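Local coordinates for protein putative xanthine dehydrogenase YAGS fad-binding subunit (Escherichia coli, PDB 5G5G) that probably oxidises aldehydes in the periplasm as the molybdenum cofactor-binding subunit of an aldehyde oxidase, carrying a pterin cytosine dinucleotide and a dioxothiomolybdenum ion, at residues V459-D467 and A492-S503; L444-Q455 and G563-F574. All blocks are in the same frame, centred on the assembly; numbering follows the deposited sequence.

Interaction 1: V459-D467 and A492-S503; sequences VTVETDMTD and AVHLGDSSFPVS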
loop_
_atom_site.group_PDB
_atom_site.type_symbol
_atom_site.label_atom_id
_atom_site.label_comp_id
_atom_site.label_asym_id
_atom_site.label_seq_id
_atom_site.Cartn_x
_atom_site.Cartn_y
_atom_site.Cartn_z
ATOM N N VAL C 459 15.770 -15.720 29.724
ATOM C CA VAL C 459 14.410 -16.235 29.672
ATOM C C VAL C 459 14.093 -16.460 28.186
ATOM O O VAL C 459 14.516 -15.661 27.322
ATOM C CB VAL C 459 13.426 -15.256 30.334
ATOM C CG1 VAL C 459 11.975 -15.649 30.039
ATOM C CG2 VAL C 459 13.682 -15.179 31.825
ATOM N N THR C 460 13.435 -17.577 27.872
ATOM C CA THR C 460 13.039 -17.871 26.489
ATOM C C THR C 460 11.512 -17.988 26.407
ATOM O O THR C 460 10.935 -18.761 27.147
ATOM C CB THR C 460 13.682 -19.176 25.992
ATOM O OG1 THR C 460 15.116 -19.087 26.166
ATOM C CG2 THR C 460 13.350 -19.423 24.543
ATOM N N VAL C 461 10.880 -17.232 25.542
ATOM C CA VAL C 461 9.439 -17.298 25.332
ATOM C C VAL C 461 9.196 -17.940 23.962
ATOM O O VAL C 461 9.807 -17.513 23.000
ATOM C CB VAL C 461 8.799 -15.919 25.332
ATOM C CG1 VAL C 461 7.330 -15.984 24.948
ATOM C CG2 VAL C 461 8.983 -15.253 26.699
ATOM N N GLU C 462 8.346 -18.971 23.923
ATOM C CA GLU C 462 7.902 -19.567 22.654
ATOM C C GLU C 462 6.383 -19.530 22.568
ATOM O O GLU C 462 5.700 -20.027 23.459
ATOM C CB GLU C 462 8.338 -21.010 22.549
ATOM C CG GLU C 462 9.868 -21.178 22.570
ATOM C CD GLU C 462 10.357 -22.571 22.913
ATOM O OE1 GLU C 462 9.713 -23.290 23.719
ATOM O OE2 GLU C 462 11.435 -22.918 22.424
ATOM N N THR C 463 5.874 -19.018 21.467
ATOM C CA THR C 463 4.441 -19.093 21.175
ATOM C C THR C 463 4.226 -18.944 19.658
ATOM O O THR C 463 5.021 -18.302 18.987
ATOM C CB THR C 463 3.676 -18.033 21.994
ATOM O OG1 THR C 463 2.286 -18.090 21.680
ATOM C CG2 THR C 463 4.245 -16.604 21.752
ATOM N N ASP C 464 3.159 -19.501 19.118
ATOM C CA ASP C 464 2.936 -19.366 17.676
ATOM C C ASP C 464 2.331 -17.998 17.256
ATOM O O ASP C 464 2.010 -17.764 16.072
ATOM C CB ASP C 464 2.088 -20.520 17.130
ATOM C CG ASP C 464 0.580 -20.339 17.321
ATOM O OD1 ASP C 464 0.131 -19.365 18.006
ATOM O OD2 ASP C 464 -0.190 -21.205 16.815
ATOM N N MET C 465 2.161 -17.112 18.219
ATOM C CA MET C 465 1.775 -15.734 17.902
ATOM C C MET C 465 2.658 -15.108 16.845
ATOM O O MET C 465 3.844 -15.418 16.773
ATOM C CB MET C 465 1.834 -14.890 19.173
ATOM C CG MET C 465 1.395 -13.471 18.984
ATOM S SD MET C 465 -0.320 -13.335 18.417
ATOM C CE MET C 465 -0.368 -11.601 18.180
ATOM N N THR C 466 2.067 -14.272 16.012
ATOM C CA THR C 466 2.792 -13.560 14.947
ATOM C C THR C 466 3.041 -12.102 15.287
ATOM O O THR C 466 2.309 -11.460 16.123
ATOM C CB THR C 466 2.013 -13.663 13.616
ATOM O OG1 THR C 466 0.645 -13.236 13.835
ATOM C CG2 THR C 466 2.046 -15.062 13.120
ATOM N N ASP C 467 4.067 -11.580 14.626
ATOM C CA ASP C 467 4.401 -10.156 14.643
ATOM C C ASP C 467 4.347 -9.724 13.231
ATOM O O ASP C 467 5.238 -10.044 12.438
ATOM C CB ASP C 467 5.779 -9.862 15.289
ATOM C CG ASP C 467 5.981 -8.373 15.581
ATOM O OD1 ASP C 467 5.396 -7.549 14.805
ATOM O OD2 ASP C 467 6.676 -8.070 16.586
ATOM N N ALA C 492 14.550 -13.819 25.239
ATOM C CA ALA C 492 14.489 -14.170 23.818
ATOM C C ALA C 492 13.068 -14.555 23.551
ATOM O O ALA C 492 12.465 -15.188 24.380
ATOM C CB ALA C 492 15.412 -15.355 23.506
ATOM N N VAL C 493 12.547 -14.199 22.391
ATOM C CA VAL C 493 11.178 -14.525 22.006
ATOM C C VAL C 493 11.181 -15.136 20.601
ATOM O O VAL C 493 11.692 -14.515 19.663
ATOM C CB VAL C 493 10.307 -13.264 22.001
ATOM C CG1 VAL C 493 8.876 -13.579 21.564
ATOM C CG2 VAL C 493 10.342 -12.543 23.346
ATOM N N HIS C 494 10.619 -16.327 20.509
ATOM C CA HIS C 494 10.501 -17.088 19.276
ATOM C C HIS C 494 9.016 -17.193 18.954
ATOM O O HIS C 494 8.232 -17.680 19.773
ATOM C CB HIS C 494 11.127 -18.444 19.461
ATOM C CG HIS C 494 12.540 -18.358 19.947
ATOM N ND1 HIS C 494 13.514 -17.657 19.266
ATOM C CD2 HIS C 494 13.137 -18.832 21.064
ATOM C CE1 HIS C 494 14.656 -17.719 19.947
ATOM N NE2 HIS C 494 14.456 -18.436 21.036
ATOM N N LEU C 495 8.674 -16.751 17.752
ATOM C CA LEU C 495 7.285 -16.615 17.286
ATOM C C LEU C 495 7.002 -17.325 15.984
ATOM O O LEU C 495 7.915 -17.732 15.255
ATOM C CB LEU C 495 6.950 -15.126 17.067
ATOM C CG LEU C 495 6.973 -14.233 18.277
ATOM C CD1 LEU C 495 6.437 -12.850 17.942
ATOM C CD2 LEU C 495 6.161 -14.807 19.390
ATOM N N GLY C 496 5.696 -17.456 15.714
ATOM C CA GLY C 496 5.214 -17.782 14.388
ATOM C C GLY C 496 5.616 -19.153 13.880
ATOM O O GLY C 496 6.005 -19.282 12.735
ATOM N N ASP C 497 5.580 -20.158 14.699
ATOM C CA ASP C 497 5.964 -21.503 14.318
ATOM C C ASP C 497 4.968 -22.435 15.002
ATOM O O ASP C 497 4.722 -22.348 16.238
ATOM C CB ASP C 497 7.399 -21.740 14.768
ATOM C CG ASP C 497 8.014 -23.039 14.220
ATOM O OD1 ASP C 497 7.348 -24.123 14.222
ATOM O OD2 ASP C 497 9.245 -22.991 13.940
ATOM N N SER C 498 4.345 -23.322 14.210
ATOM C CA SER C 498 3.361 -24.269 14.767
ATOM C C SER C 498 3.975 -25.315 15.687
ATOM O O SER C 498 3.230 -26.063 16.369
ATOM C CB SER C 498 2.509 -24.926 13.678
ATOM O OG SER C 498 3.316 -25.741 12.839
ATOM N N SER C 499 5.295 -25.387 15.773
ATOM C CA SER C 499 5.886 -26.214 16.817
ATOM C C SER C 499 5.765 -25.572 18.231
ATOM O O SER C 499 5.964 -26.246 19.223
ATOM C CB SER C 499 7.297 -26.676 16.442
ATOM O OG SER C 499 8.244 -25.655 16.574
ATOM N N PHE C 500 5.303 -24.328 18.321
ATOM C CA PHE C 500 5.145 -23.652 19.610
ATOM C C PHE C 500 3.694 -23.686 20.046
ATOM O O PHE C 500 2.809 -23.976 19.259
ATOM C CB PHE C 500 5.550 -22.187 19.461
ATOM C CG PHE C 500 6.975 -21.965 19.023
ATOM C CD1 PHE C 500 8.002 -22.908 19.293
ATOM C CD2 PHE C 500 7.296 -20.781 18.387
ATOM C CE1 PHE C 500 9.302 -22.674 18.893
ATOM C CE2 PHE C 500 8.585 -20.561 17.983
ATOM C CZ PHE C 500 9.583 -21.487 18.230
ATOM N N PRO C 501 3.411 -23.296 21.291
ATOM C CA PRO C 501 2.021 -23.368 21.720
ATOM C C PRO C 501 1.073 -22.473 20.965
ATOM O O PRO C 501 1.483 -21.423 20.435
ATOM C CB PRO C 501 2.097 -22.921 23.200
ATOM C CG PRO C 501 3.417 -23.432 23.641
ATOM C CD PRO C 501 4.324 -23.193 22.441
ATOM N N VAL C 502 -0.179 -22.891 20.899
ATOM C CA VAL C 502 -1.204 -22.160 20.158
ATOM C C VAL C 502 -1.624 -20.851 20.850
ATOM O O VAL C 502 -2.169 -20.848 21.988
ATOM C CB VAL C 502 -2.444 -23.043 19.917
ATOM C CG1 VAL C 502 -3.545 -22.276 19.187
ATOM C CG2 VAL C 502 -2.047 -24.289 19.103
ATOM N N SER C 503 -1.345 -19.742 20.182
ATOM C CA SER C 503 -1.892 -18.433 20.546
ATOM C C SER C 503 -3.188 -18.116 19.812
ATOM O O SER C 503 -3.603 -18.852 18.913
ATOM C CB SER C 503 -0.855 -17.355 20.195
ATOM O OG SER C 503 -0.890 -17.073 18.819
HETATM O O HOH W 1 16.531 -18.943 23.080
HETATM O O HOH W 2 -2.283 -19.385 16.196
HETATM O O HOH W 3 0.877 -23.668 16.899
#

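Interaction 2: L444-Q455 and G563-F574; sequences LEKSGARVHLEQ and GGRLTAEESIEF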
loop_
_atom_site.group_PDB
_atom_site.type_symbol
_atom_site.label_atom_id
_atom_site.label_comp_id
_atom_site.label_asym_id
_atom_site.label_seq_id
_atom_site.Cartn_x
_atom_site.Cartn_y
_atom_site.Cartn_z
ATOM N N LEU C 444 -11.846 -11.545 23.209
ATOM C CA LEU C 444 -10.988 -12.410 23.974
ATOM C C LEU C 444 -10.999 -13.790 23.351
ATOM O O LEU C 444 -12.050 -14.272 22.997
ATOM C CB LEU C 444 -11.503 -12.557 25.393
ATOM C CG LEU C 444 -11.446 -11.361 26.351
ATOM C CD1 LEU C 444 -10.096 -10.676 26.325
ATOM C CD2 LEU C 444 -12.562 -10.369 26.086
ATOM N N GLU C 445 -9.846 -14.437 23.308
ATOM C CA GLU C 445 -9.682 -15.762 22.737
ATOM C C GLU C 445 -8.569 -16.469 23.522
ATOM O O GLU C 445 -7.674 -15.811 24.076
ATOM C CB GLU C 445 -9.298 -15.654 21.267
ATOM C CG GLU C 445 -10.354 -15.088 20.303
ATOM C CD GLU C 445 -11.625 -15.942 20.161
ATOM O OE1 GLU C 445 -11.533 -17.204 20.270
ATOM O OE2 GLU C 445 -12.726 -15.334 19.953
ATOM N N LYS C 446 -8.670 -17.788 23.654
ATOM C CA LYS C 446 -7.656 -18.558 24.347
ATOM C C LYS C 446 -6.273 -18.423 23.716
ATOM O O LYS C 446 -6.156 -18.414 22.471
ATOM C CB LYS C 446 -8.060 -20.049 24.322
ATOM C CG LYS C 446 -7.105 -20.998 25.023
ATOM C CD LYS C 446 -7.539 -22.460 24.886
ATOM C CE LYS C 446 -6.671 -23.384 25.756
ATOM N NZ LYS C 446 -7.058 -24.822 25.619
ATOM N N SER C 447 -5.230 -18.358 24.557
ATOM C CA SER C 447 -3.893 -18.213 24.066
ATOM C C SER C 447 -2.887 -18.802 25.001
ATOM O O SER C 447 -2.999 -18.636 26.211
ATOM C CB SER C 447 -3.583 -16.740 23.840
ATOM O OG SER C 447 -2.367 -16.554 23.103
ATOM N N GLY C 448 -1.871 -19.462 24.454
ATOM C CA GLY C 448 -0.856 -20.139 25.253
ATOM C C GLY C 448 0.573 -19.811 24.891
ATOM O O GLY C 448 0.845 -19.220 23.849
ATOM N N ALA C 449 1.471 -20.199 25.787
ATOM C CA ALA C 449 2.881 -19.923 25.647
ATOM C C ALA C 449 3.708 -20.862 26.493
ATOM O O ALA C 449 3.234 -21.441 27.465
ATOM C CB ALA C 449 3.173 -18.473 26.033
ATOM N N ARG C 450 4.952 -21.057 26.090
ATOM C CA ARG C 450 5.931 -21.803 26.865
ATOM C C ARG C 450 7.024 -20.802 27.222
ATOM O O ARG C 450 7.463 -20.037 26.371
ATOM C CB ARG C 450 6.476 -22.948 26.001
ATOM C CG ARG C 450 7.475 -23.839 26.671
ATOM C CD ARG C 450 7.623 -25.199 25.948
ATOM N NE ARG C 450 7.800 -25.085 24.506
ATOM C CZ ARG C 450 7.037 -25.598 23.524
ATOM N NH1 ARG C 450 5.926 -26.309 23.737
ATOM N NH2 ARG C 450 7.399 -25.388 22.284
ATOM N N VAL C 451 7.391 -20.738 28.495
ATOM C CA VAL C 451 8.439 -19.820 28.972
ATOM C C VAL C 451 9.463 -20.636 29.753
ATOM O O VAL C 451 9.102 -21.453 30.599
ATOM C CB VAL C 451 7.873 -18.714 29.854
ATOM C CG1 VAL C 451 8.967 -17.699 30.244
ATOM C CG2 VAL C 451 6.755 -17.998 29.130
ATOM N N HIS C 452 10.728 -20.430 29.436
ATOM C CA HIS C 452 11.841 -21.152 30.091
ATOM C C HIS C 452 12.751 -20.186 30.825
ATOM O O HIS C 452 13.074 -19.094 30.280
ATOM C CB HIS C 452 12.735 -21.815 29.106
ATOM C CG HIS C 452 12.039 -22.609 28.059
ATOM N ND1 HIS C 452 11.873 -23.970 28.172
ATOM C CD2 HIS C 452 11.531 -22.262 26.860
ATOM C CE1 HIS C 452 11.291 -24.433 27.080
ATOM N NE2 HIS C 452 11.086 -23.420 26.263
ATOM N N LEU C 453 13.147 -20.551 32.036
ATOM C CA LEU C 453 14.256 -19.866 32.716
ATOM C C LEU C 453 15.473 -20.737 32.450
ATOM O O LEU C 453 15.533 -21.899 32.918
ATOM C CB LEU C 453 14.024 -19.727 34.220
ATOM C CG LEU C 453 15.155 -19.083 35.030
ATOM C CD1 LEU C 453 15.369 -17.633 34.588
ATOM C CD2 LEU C 453 14.890 -19.122 36.528
ATOM N N GLU C 454 16.423 -20.175 31.712
ATOM C CA GLU C 454 17.635 -20.889 31.286
ATOM C C GLU C 454 18.681 -20.901 32.422
ATOM O O GLU C 454 18.628 -20.095 33.323
ATOM C CB GLU C 454 18.222 -20.236 30.013
ATOM C CG GLU C 454 17.238 -20.030 28.844
ATOM C CD GLU C 454 16.807 -21.331 28.157
ATOM O OE1 GLU C 454 17.347 -22.409 28.474
ATOM O OE2 GLU C 454 15.921 -21.261 27.267
ATOM N N GLN C 455 19.644 -21.807 32.349
ATOM C CA GLN C 455 20.687 -21.908 33.402
ATOM C C GLN C 455 21.583 -20.662 33.524
ATOM O O GLN C 455 22.080 -20.360 34.611
ATOM C CB GLN C 455 21.538 -23.168 33.200
ATOM C CG GLN C 455 20.760 -24.463 33.415
ATOM C CD GLN C 455 21.666 -25.667 33.621
ATOM O OE1 GLN C 455 22.294 -26.142 32.681
ATOM N NE2 GLN C 455 21.717 -26.168 34.834
ATOM N N GLY C 563 19.911 -26.943 39.071
ATOM C CA GLY C 563 19.399 -28.257 38.645
ATOM C C GLY C 563 19.069 -28.494 37.161
ATOM O O GLY C 563 18.858 -29.646 36.757
ATOM N N GLY C 564 19.036 -27.443 36.338
ATOM C CA GLY C 564 18.639 -27.553 34.944
ATOM C C GLY C 564 17.570 -26.504 34.673
ATOM O O GLY C 564 17.045 -25.903 35.602
ATOM N N ARG C 565 17.271 -26.281 33.407
ATOM C CA ARG C 565 16.304 -25.210 33.040
ATOM C C ARG C 565 14.898 -25.523 33.578
ATOM O O ARG C 565 14.588 -26.685 33.883
ATOM C CB ARG C 565 16.359 -24.878 31.554
ATOM C CG ARG C 565 15.685 -25.770 30.542
ATOM C CD ARG C 565 15.765 -25.031 29.203
ATOM N NE ARG C 565 15.129 -25.728 28.106
ATOM C CZ ARG C 565 14.805 -25.178 26.932
ATOM N NH1 ARG C 565 15.041 -23.877 26.673
ATOM N NH2 ARG C 565 14.237 -25.931 25.981
ATOM N N LEU C 566 14.118 -24.465 33.834
ATOM C CA LEU C 566 12.759 -24.610 34.325
ATOM C C LEU C 566 11.827 -24.159 33.210
ATOM O O LEU C 566 12.038 -23.076 32.617
ATOM C CB LEU C 566 12.551 -23.797 35.593
ATOM C CG LEU C 566 13.301 -24.267 36.840
ATOM C CD1 LEU C 566 13.236 -23.222 37.958
ATOM C CD2 LEU C 566 12.805 -25.639 37.331
ATOM N N THR C 567 10.825 -24.995 32.896
ATOM C CA THR C 567 9.952 -24.759 31.762
ATOM C C THR C 567 8.488 -24.803 32.197
ATOM O O THR C 567 8.078 -25.752 32.870
ATOM C CB THR C 567 10.172 -25.824 30.659
ATOM O OG1 THR C 567 11.506 -25.704 30.164
ATOM C CG2 THR C 567 9.185 -25.644 29.505
ATOM N N ALA C 568 7.725 -23.780 31.822
ATOM C CA ALA C 568 6.309 -23.711 32.090
ATOM C C ALA C 568 5.602 -23.569 30.771
ATOM O O ALA C 568 6.064 -22.832 29.904
ATOM C CB ALA C 568 5.999 -22.533 32.993
ATOM N N GLU C 569 4.482 -24.245 30.614
ATOM C CA GLU C 569 3.651 -24.111 29.417
ATOM C C GLU C 569 2.214 -24.030 29.862
ATOM O O GLU C 569 1.696 -24.959 30.509
ATOM C CB GLU C 569 3.839 -25.296 28.495
ATOM C CG GLU C 569 2.986 -25.203 27.255
ATOM C CD GLU C 569 3.391 -26.200 26.208
ATOM O OE1 GLU C 569 4.505 -26.751 26.256
ATOM O OE2 GLU C 569 2.576 -26.433 25.335
ATOM N N GLU C 570 1.595 -22.905 29.583
ATOM C CA GLU C 570 0.218 -22.676 30.026
ATOM C C GLU C 570 -0.540 -21.844 29.010
ATOM O O GLU C 570 0.031 -21.176 28.201
ATOM C CB GLU C 570 0.183 -21.931 31.384
ATOM C CG GLU C 570 0.889 -22.599 32.543
ATOM C CD GLU C 570 0.210 -23.844 33.083
ATOM O OE1 GLU C 570 -1.038 -23.911 33.049
ATOM O OE2 GLU C 570 0.934 -24.706 33.610
ATOM N N SER C 571 -1.851 -21.865 29.154
ATOM C CA SER C 571 -2.740 -21.019 28.408
ATOM C C SER C 571 -3.647 -20.225 29.345
ATOM O O SER C 571 -3.901 -20.631 30.477
ATOM C CB SER C 571 -3.608 -21.854 27.484
ATOM O OG SER C 571 -2.796 -22.421 26.464
ATOM N N ILE C 572 -4.107 -19.102 28.821
ATOM C CA ILE C 572 -5.217 -18.379 29.389
ATOM C C ILE C 572 -6.492 -18.661 28.619
ATOM O O ILE C 572 -6.496 -18.648 27.367
ATOM C CB ILE C 572 -4.898 -16.896 29.483
ATOM C CG1 ILE C 572 -6.002 -16.212 30.291
ATOM C CG2 ILE C 572 -4.702 -16.217 28.146
ATOM C CD1 ILE C 572 -5.526 -15.187 31.233
ATOM N N GLU C 573 -7.578 -18.856 29.364
ATOM C CA GLU C 573 -8.914 -19.020 28.809
ATOM C C GLU C 573 -9.798 -18.000 29.461
ATOM O O GLU C 573 -9.535 -17.611 30.585
ATOM C CB GLU C 573 -9.478 -20.388 29.181
ATOM C CG GLU C 573 -8.709 -21.554 28.611
ATOM C CD GLU C 573 -9.401 -22.865 28.925
ATOM O OE1 GLU C 573 -9.766 -23.065 30.096
ATOM O OE2 GLU C 573 -9.578 -23.663 28.003
ATOM N N PHE C 574 -10.849 -17.610 28.759
ATOM C CA PHE C 574 -11.733 -16.523 29.210
ATOM C C PHE C 574 -13.148 -16.989 29.448
ATOM O O PHE C 574 -13.695 -17.721 28.662
ATOM C CB PHE C 574 -11.699 -15.381 28.217
ATOM C CG PHE C 574 -10.364 -14.720 28.120
ATOM C CD1 PHE C 574 -10.013 -13.701 28.990
ATOM C CD2 PHE C 574 -9.411 -15.174 27.215
ATOM C CE1 PHE C 574 -8.735 -13.111 28.931
ATOM C CE2 PHE C 574 -8.136 -14.588 27.135
ATOM C CZ PHE C 574 -7.808 -13.549 27.998
#

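Interaction 1: V459-D467 and A492-S503
Asp-464 OD1 is gripped twice by Ser-503. The hydroxyl OG donates to it over 2.6 Å, nearly in line with the C-O bond, and Ser-503 N reaches the same oxygen at 2.7 Å from above the carboxylate plane. With CG held between its own backbone N and carbonyl carbon (chi1 82°), Asp-464 turns its carboxylate onto the 502-503 backbone, and OD2 takes a water that also donates to Ser-503 O. Asp-464 N meanwhile donates to Pro-501 O at 2.9 Å, so main chain and side chain hold the returning loop together. Phe-500 lies between two methylenes: Glu-462 CB sits over one face, 4.0 Å from the ring centroid in a CH-pi contact, and Asp-497 CB lies on the opposite face. At the ring edge Thr-463 O comes 3.4 Å from Phe-500 CD2. Asp-497 OD1 accepts from Ser-499 N in an Asx turn, while OD2 is salt-bridged to Arg-232. Earlier in the two segments the strands run parallel, with Val-461 N bonded to Ala-492 O at 2.8 Å, and Thr-460 CG2 meets the His-494 ring edge, 3.5 Å from CD2. These are the two strands of a beta-alpha-beta unit whose helix, 472-484, packs on Val-461 and Leu-495; helix 213-224 touches Asp-464, Met-465 touches the pterin cytosine dinucleotide, and strand 447-453 flanks 459-462.

Interaction 2: L444-Q455 and G563-F574
Arg-565 rises from beside Leu-453 and Glu-454 and leans over His-452. Its CB lies 3.4 Å from Leu-453 O, and CD passes Glu-454 OE1 at 3.1 Å. With the chain extended from CG to NE (chi2 172°), the guanidinium comes down flat on the His-452 ring, planes 6° and centres 3.7 Å apart. NE and CZ lie toward ND1, NH1 over the ring centre, and NH2 3.5 Å from His-452 CE1. NH1 also makes a salt bridge with Glu-454, 2.8 Å from OE2 but weak as a hydrogen bond; OE2 has a further partner in Thr-460 OG1. At the ring edge His-452 ND1 and Thr-567 OG1 share a hydrogen bond of 2.7 Å, and NE2 bonds to Glu-462.

The backbones form an antiparallel pair from Ser-447 with Ile-572 to Leu-453 with Leu-566; 447-453 is the middle strand of a five-stranded mixed sheet, 566-574 its neighbour, and strand 2-3 the edge beyond. On the face carrying His-452, Arg-450 NH1 donates to Glu-569 OE1 at 2.9 Å from above the carboxylate plane, and its NE is bridged to Glu-462. At the far end Leu-444 CB packs over one face of Phe-574, 3.9 Å from the ring centroid.

How the interactions relate
The N-terminal strand 2-3 lays down one edge of the sheet; much later the chain returns to it with strand 447-453 and turns straight into its neighbour 459-462. It then leaves the sheet through helix 472-484 and returns as strand 491-494, where interaction 1 closes a short loop. After the 497-503 turn region it runs on through helix 511-534 and a further excursion before strand 566-574 comes back alongside 447-453, closing the much longer loop of interaction 2, within which interaction 1 lies whole. Interaction 1 takes in the edge strand 491-494, and the neighbouring strands 447-453 and 459-462 join the two contacts. They also touch at the loop end, where Ser-503 packs on Ser-447.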